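Local coordinates for protein 6-aminohexanoate-cyclic-dimer hydrolase (Arthrobacter sp., PDB 3A2Q) that hydrolyses the cyclic dimer of 6-aminohexanoate, a by-product of nylon-6, opening one amide bond to give the linear dimer, at residues E346-K349 with R350-V354; T25-L28 with E29-A33; G441-S444 with D445-I449. The protein carries 1 engineered substitution. All coordinates share one frame; numbering follows the deposited sequence.

Interaction 1 of 3, residues E346-K349 with R350-V354; sequences EMVK and RADQV
A351 N donates to M347 O at 2.8 Å, the shortest bond of this alpha-helical turn near the C-terminal part of helix 342-352. It is one of three consecutive i to i+4 bonds. R350 N reaches E346 O over 3.3 Å, nearly straight at 167° at the hydrogen, and D352 N reaches V348 O. The same spacing sets E346 and R350 on one flank as an acid-base pair. E346 brings OE2 in the guanidinium plane to the edge of R350, 3.1 Å from NH1; it reaches there because its CG lies opposite the backbone N (chi1 -168°) and the rest of the chain is extended. The carboxylate itself stands almost at right angles to that plane, 85° apart, and OE2 is the oxygen that meets NH1 in the salt bridge. Bends at chi2 and chi3 fold R350 back along the helix, laying one guanidinium face over E346 O and M347 CA. Its NE has a second acidic mate, D317 OD2 on helix 308-331. Cutting R350 back to an alanine removes the guanidinium, and E346 and D317 would then probably lose their common cation. On the inner side, M347 suits its buried place: a long, flexible, uncharged chain that meets I320 and Q411, two residues lining the ligand pockets, its side chain about 6 Å from a bound 6-aminohexanoic acid. V348 and the small A351 also face helix 308-331. The polar and apolar flanks join where R350 NH2 lies 3.5 Å from M347 CG.

Interaction 2 of 3, residues T25-L28 with E29-A33; sequences TELL and EATIA
T25 offers its carbonyl to the next turn, T25 O to E29 N 2.7 Å, and its methyl lies alongside the glutamate stem, CG2 to E29 CG 3.7 Å. The two side chains point the same way, and E29 carries its carboxylate on to R54 of helix 50-59, which pairs with OE2. Next, E26 O receives A30 N at 2.7 Å, while E26 OE2 turns back to S23 N, the glutamate half of a capping box at the start of helix 24-42. This first part of the helix is amphipathic: E26 is exposed on one flank, whereas L27, L28, T31 and I32 are buried. L27 O is gripped twice by T31, by the backbone N and, at 2.6 Å, by the hydroxyl OG1; the two donors come from opposite faces of the carbonyl plane. T31 OG1, beside its own backbone N (chi1 -60°), donates its hydrogen bond to the carbonyl one turn earlier, which lets a polar residue be buried near L6 and L115. L28 finally packs CD2 across the end of I32, 3.3 Å from CD1, tighter than usual contact. Both branched chains rest on R54 and on L115 of strand 113-118.

Interaction 3 of 3, residues G441-S444 with D445-I449; sequences GMSS and DGMPI
This is a local chain reversal, the tip of the beta hairpin that joins strand 435-442 to strand 448-455 in the central sheet. G441 and I449 form its antiparallel hydrogen-bonded pair, I449 N to G441 O being 2.8 Å. Glycine suits the position because a CB would sit tightly against I449 O. M442 and P448 make the following non-hydrogen-bonded pair. The bent M442 chain runs along the proline, SD 3.6 Å from P448 CA, and its CE reaches G446 O. Beyond them S443 to G446 is a type I turn followed by a G1 beta bulge: S443 O accepts from G446 N, S443 N gives to M447 O at 2.7 Å, and G446 takes the positive phi (76°) that glycine tolerates. The serine hydroxyl completes the turn. Swung between backbone N and carbonyl carbon (chi1 71°), S443 OG accepts from M447 N at 2.8 Å and donates to D445 OD1 over a very short 2.5 Å. D445 OD2 pairs with R145, which would favour a charged carboxylate, and S444 OG is hydrogen-bonded to E276 of helix 275-290. Across the face opposite M442, the I449 CD1 methyl covers S443 N at 3.7 Å.

How the interactions relate
From the N terminus the chain first passes interaction 2, early in helix 24-42, which packs on helix 50-59 and strand 113-118. Much later comes interaction 1, in helix 342-352 against helix 308-331, on the opposite side of the chain's centre; the centres of the two contacts are about 47 Å apart. Interaction 3 follows at 441-449, its centre about 39 Å from that of interaction 1 and about 31 Å from that of interaction 2. The three are in series, neither nested nor crossing, and none touches another. Interactions 1 and 2 each lie along a single helix, interaction 1 running on just past its end, and close no loop; interaction 3 does, reversing the chain between neighbouring strands of the mixed sheet of the amidase fold.

Interaction 1 of 3, residues E346-K349 with R350-V354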
# COMPACT_ATOMS: atom_id res chain seq x y z
N GLU A 346 10.96 -21.74 3.60
CA GLU A 346 12.41 -21.58 3.65
C GLU A 346 12.82 -20.59 4.74
O GLU A 346 13.90 -20.72 5.33
CB GLU A 346 12.93 -21.12 2.30
CG GLU A 346 14.44 -21.20 2.16
CD GLU A 346 14.89 -21.03 0.73
OE1 GLU A 346 14.41 -21.79 -0.14
OE2 GLU A 346 15.73 -20.14 0.46
N MET A 347 11.97 -19.60 5.00
CA MET A 347 12.25 -18.59 6.02
C MET A 347 12.17 -19.17 7.43
O MET A 347 12.76 -18.62 8.37
CB MET A 347 11.29 -17.41 5.87
CG MET A 347 11.42 -16.68 4.54
SD MET A 347 10.28 -15.30 4.37
CE MET A 347 8.86 -16.12 3.76
N VAL A 348 11.42 -20.26 7.58
CA VAL A 348 11.28 -20.91 8.88
C VAL A 348 12.64 -21.42 9.32
O VAL A 348 13.06 -21.24 10.46
CB VAL A 348 10.30 -22.10 8.81
CG1 VAL A 348 10.20 -22.78 10.17
CG2 VAL A 348 8.93 -21.62 8.37
N LYS A 349 13.34 -22.06 8.38
CA LYS A 349 14.67 -22.60 8.65
C LYS A 349 15.64 -21.47 8.93
O LYS A 349 16.40 -21.51 9.89
CB LYS A 349 15.15 -23.43 7.46
CG LYS A 349 16.50 -24.09 7.65
CD LYS A 349 16.86 -24.95 6.44
CE LYS A 349 18.19 -25.65 6.63
NZ LYS A 349 19.30 -24.68 6.84
N ARG A 350 15.61 -20.44 8.08
CA ARG A 350 16.51 -19.31 8.26
C ARG A 350 16.29 -18.65 9.62
O ARG A 350 17.25 -18.26 10.29
CB ARG A 350 16.32 -18.28 7.14
CG ARG A 350 16.82 -18.76 5.78
CD ARG A 350 17.33 -17.60 4.94
NE ARG A 350 16.26 -16.71 4.48
CZ ARG A 350 15.49 -16.95 3.43
NH1 ARG A 350 15.67 -18.05 2.71
NH2 ARG A 350 14.56 -16.08 3.07
N ALA A 351 15.03 -18.53 10.03
CA ALA A 351 14.72 -17.90 11.32
C ALA A 351 15.41 -18.66 12.45
O ALA A 351 15.93 -18.06 13.39
CB ALA A 351 13.22 -17.87 11.54
N ASP A 352 15.41 -19.98 12.34
CA ASP A 352 16.02 -20.82 13.37
C ASP A 352 17.51 -20.56 13.57
O ASP A 352 18.08 -20.95 14.58
CB ASP A 352 15.80 -22.30 13.05
CG ASP A 352 14.35 -22.71 13.21
OD1 ASP A 352 13.72 -22.31 14.22
OD2 ASP A 352 13.83 -23.44 12.33
N GLN A 353 18.15 -19.90 12.61
CA GLN A 353 19.58 -19.62 12.74
C GLN A 353 19.88 -18.19 13.17
O GLN A 353 21.04 -17.79 13.28
CB GLN A 353 20.28 -19.97 11.42
CG GLN A 353 20.19 -21.46 11.09
CD GLN A 353 20.63 -21.79 9.68
OE1 GLN A 353 20.04 -21.31 8.71
NE2 GLN A 353 21.66 -22.62 9.56
N VAL A 354 18.83 -17.42 13.44
CA VAL A 354 18.98 -16.04 13.88
C VAL A 354 18.99 -15.99 15.40
O VAL A 354 18.08 -16.50 16.05
CB VAL A 354 17.82 -15.16 13.37
CG1 VAL A 354 17.96 -13.75 13.92
CG2 VAL A 354 17.81 -15.14 11.85

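Interaction 2 of 3, residues T25-L28 with E29-A33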
# COMPACT_ATOMS: atom_id res chain seq x y z
N THR A 25 -28.84 2.16 -1.26
CA THR A 25 -29.06 0.86 -1.88
C THR A 25 -28.65 0.91 -3.34
O THR A 25 -28.07 -0.04 -3.86
CB THR A 25 -30.53 0.44 -1.80
OG1 THR A 25 -31.01 0.63 -0.46
CG2 THR A 25 -30.68 -1.02 -2.18
N GLU A 26 -28.96 2.02 -3.99
CA GLU A 26 -28.62 2.19 -5.40
C GLU A 26 -27.11 2.13 -5.58
O GLU A 26 -26.60 1.31 -6.35
CB GLU A 26 -29.15 3.53 -5.91
CG GLU A 26 -30.63 3.53 -6.25
CD GLU A 26 -31.14 4.88 -6.72
OE1 GLU A 26 -32.22 4.93 -7.33
OE2 GLU A 26 -30.45 5.89 -6.47
N LEU A 27 -26.40 2.98 -4.85
CA LEU A 27 -24.94 3.02 -4.92
C LEU A 27 -24.35 1.65 -4.61
O LEU A 27 -23.51 1.14 -5.36
CB LEU A 27 -24.39 4.06 -3.94
CG LEU A 27 -22.86 4.21 -3.88
CD1 LEU A 27 -22.33 4.61 -5.24
CD2 LEU A 27 -22.50 5.26 -2.83
N LEU A 28 -24.80 1.05 -3.51
CA LEU A 28 -24.30 -0.25 -3.09
C LEU A 28 -24.61 -1.34 -4.11
O LEU A 28 -23.72 -2.11 -4.49
CB LEU A 28 -24.93 -0.65 -1.75
CG LEU A 28 -24.07 -1.48 -0.78
CD1 LEU A 28 -24.96 -2.01 0.33
CD2 LEU A 28 -23.39 -2.63 -1.50
N GLU A 29 -25.86 -1.41 -4.56
CA GLU A 29 -26.25 -2.42 -5.54
C GLU A 29 -25.60 -2.16 -6.89
O GLU A 29 -25.26 -3.10 -7.61
CB GLU A 29 -27.77 -2.44 -5.70
CG GLU A 29 -28.51 -2.92 -4.46
CD GLU A 29 -28.00 -4.26 -3.95
OE1 GLU A 29 -27.66 -5.13 -4.79
OE2 GLU A 29 -27.95 -4.46 -2.72
N ALA A 30 -25.41 -0.89 -7.24
CA ALA A 30 -24.77 -0.54 -8.49
C ALA A 30 -23.31 -0.96 -8.41
O ALA A 30 -22.71 -1.36 -9.41
CB ALA A 30 -24.88 0.96 -8.74
N THR A 31 -22.74 -0.86 -7.21
CA THR A 31 -21.35 -1.24 -6.99
C THR A 31 -21.19 -2.76 -6.99
O THR A 31 -20.24 -3.28 -7.58
CB THR A 31 -20.84 -0.66 -5.65
OG1 THR A 31 -20.93 0.77 -5.67
CG2 THR A 31 -19.39 -1.07 -5.42
N ILE A 32 -22.11 -3.46 -6.33
CA ILE A 32 -22.05 -4.92 -6.28
C ILE A 32 -22.20 -5.52 -7.68
O ILE A 32 -21.50 -6.47 -8.04
CB ILE A 32 -23.16 -5.50 -5.37
CG1 ILE A 32 -22.96 -5.02 -3.93
CG2 ILE A 32 -23.14 -7.02 -5.42
CD1 ILE A 32 -24.02 -5.49 -2.97
N ALA A 33 -23.10 -4.96 -8.48
CA ALA A 33 -23.32 -5.44 -9.84
C ALA A 33 -22.03 -5.29 -10.63
O ALA A 33 -21.61 -6.22 -11.33
CB ALA A 33 -24.44 -4.65 -10.50

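Interaction 3 of 3, residues G441-S444 with D445-I449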
# COMPACT_ATOMS: atom_id res chain seq x y z
N GLY A 441 2.15 9.37 -14.44
CA GLY A 441 2.69 8.92 -15.71
C GLY A 441 2.08 7.68 -16.33
O GLY A 441 1.29 6.97 -15.70
N MET A 442 2.45 7.44 -17.58
CA MET A 442 2.01 6.28 -18.35
C MET A 442 3.18 5.85 -19.23
O MET A 442 3.90 6.70 -19.77
CB MET A 442 0.82 6.64 -19.25
CG MET A 442 -0.48 6.90 -18.52
SD MET A 442 -1.15 5.41 -17.75
CE MET A 442 -1.81 4.56 -19.19
N SER A 443 3.38 4.55 -19.35
CA SER A 443 4.46 4.00 -20.17
C SER A 443 4.06 4.13 -21.63
O SER A 443 2.89 4.36 -21.94
CB SER A 443 4.67 2.53 -19.86
OG SER A 443 3.57 1.78 -20.35
N SER A 444 5.02 3.96 -22.53
CA SER A 444 4.73 4.06 -23.96
C SER A 444 3.79 2.94 -24.41
O SER A 444 3.18 3.03 -25.48
CB SER A 444 6.02 4.06 -24.78
OG SER A 444 6.79 2.89 -24.55
N ASP A 445 3.67 1.88 -23.61
CA ASP A 445 2.76 0.81 -24.00
C ASP A 445 1.50 0.77 -23.14
O ASP A 445 0.89 -0.28 -22.94
CB ASP A 445 3.48 -0.56 -24.04
CG ASP A 445 3.93 -1.05 -22.68
OD1 ASP A 445 3.97 -0.26 -21.71
OD2 ASP A 445 4.27 -2.26 -22.59
N GLY A 446 1.12 1.95 -22.63
CA GLY A 446 -0.10 2.11 -21.86
C GLY A 446 -0.23 1.66 -20.42
O GLY A 446 -1.35 1.53 -19.92
N MET A 447 0.89 1.42 -19.74
CA MET A 447 0.86 0.99 -18.35
C MET A 447 1.14 2.17 -17.42
O MET A 447 2.04 2.97 -17.67
CB MET A 447 1.90 -0.11 -18.11
CG MET A 447 1.68 -1.38 -18.92
SD MET A 447 0.05 -2.07 -18.68
CE MET A 447 0.18 -2.70 -17.01
N PRO A 448 0.37 2.29 -16.33
CA PRO A 448 0.57 3.40 -15.37
C PRO A 448 1.97 3.43 -14.75
O PRO A 448 2.57 2.39 -14.47
CB PRO A 448 -0.52 3.17 -14.33
CG PRO A 448 -1.60 2.45 -15.12
CD PRO A 448 -0.81 1.49 -15.96
N ILE A 449 2.47 4.65 -14.54
CA ILE A 449 3.77 4.88 -13.92
C ILE A 449 3.53 5.90 -12.80
O ILE A 449 3.08 7.01 -13.05
CB ILE A 449 4.80 5.48 -14.92
CG1 ILE A 449 5.17 4.45 -15.98
CG2 ILE A 449 6.06 5.95 -14.18
CD1 ILE A 449 6.19 4.94 -17.00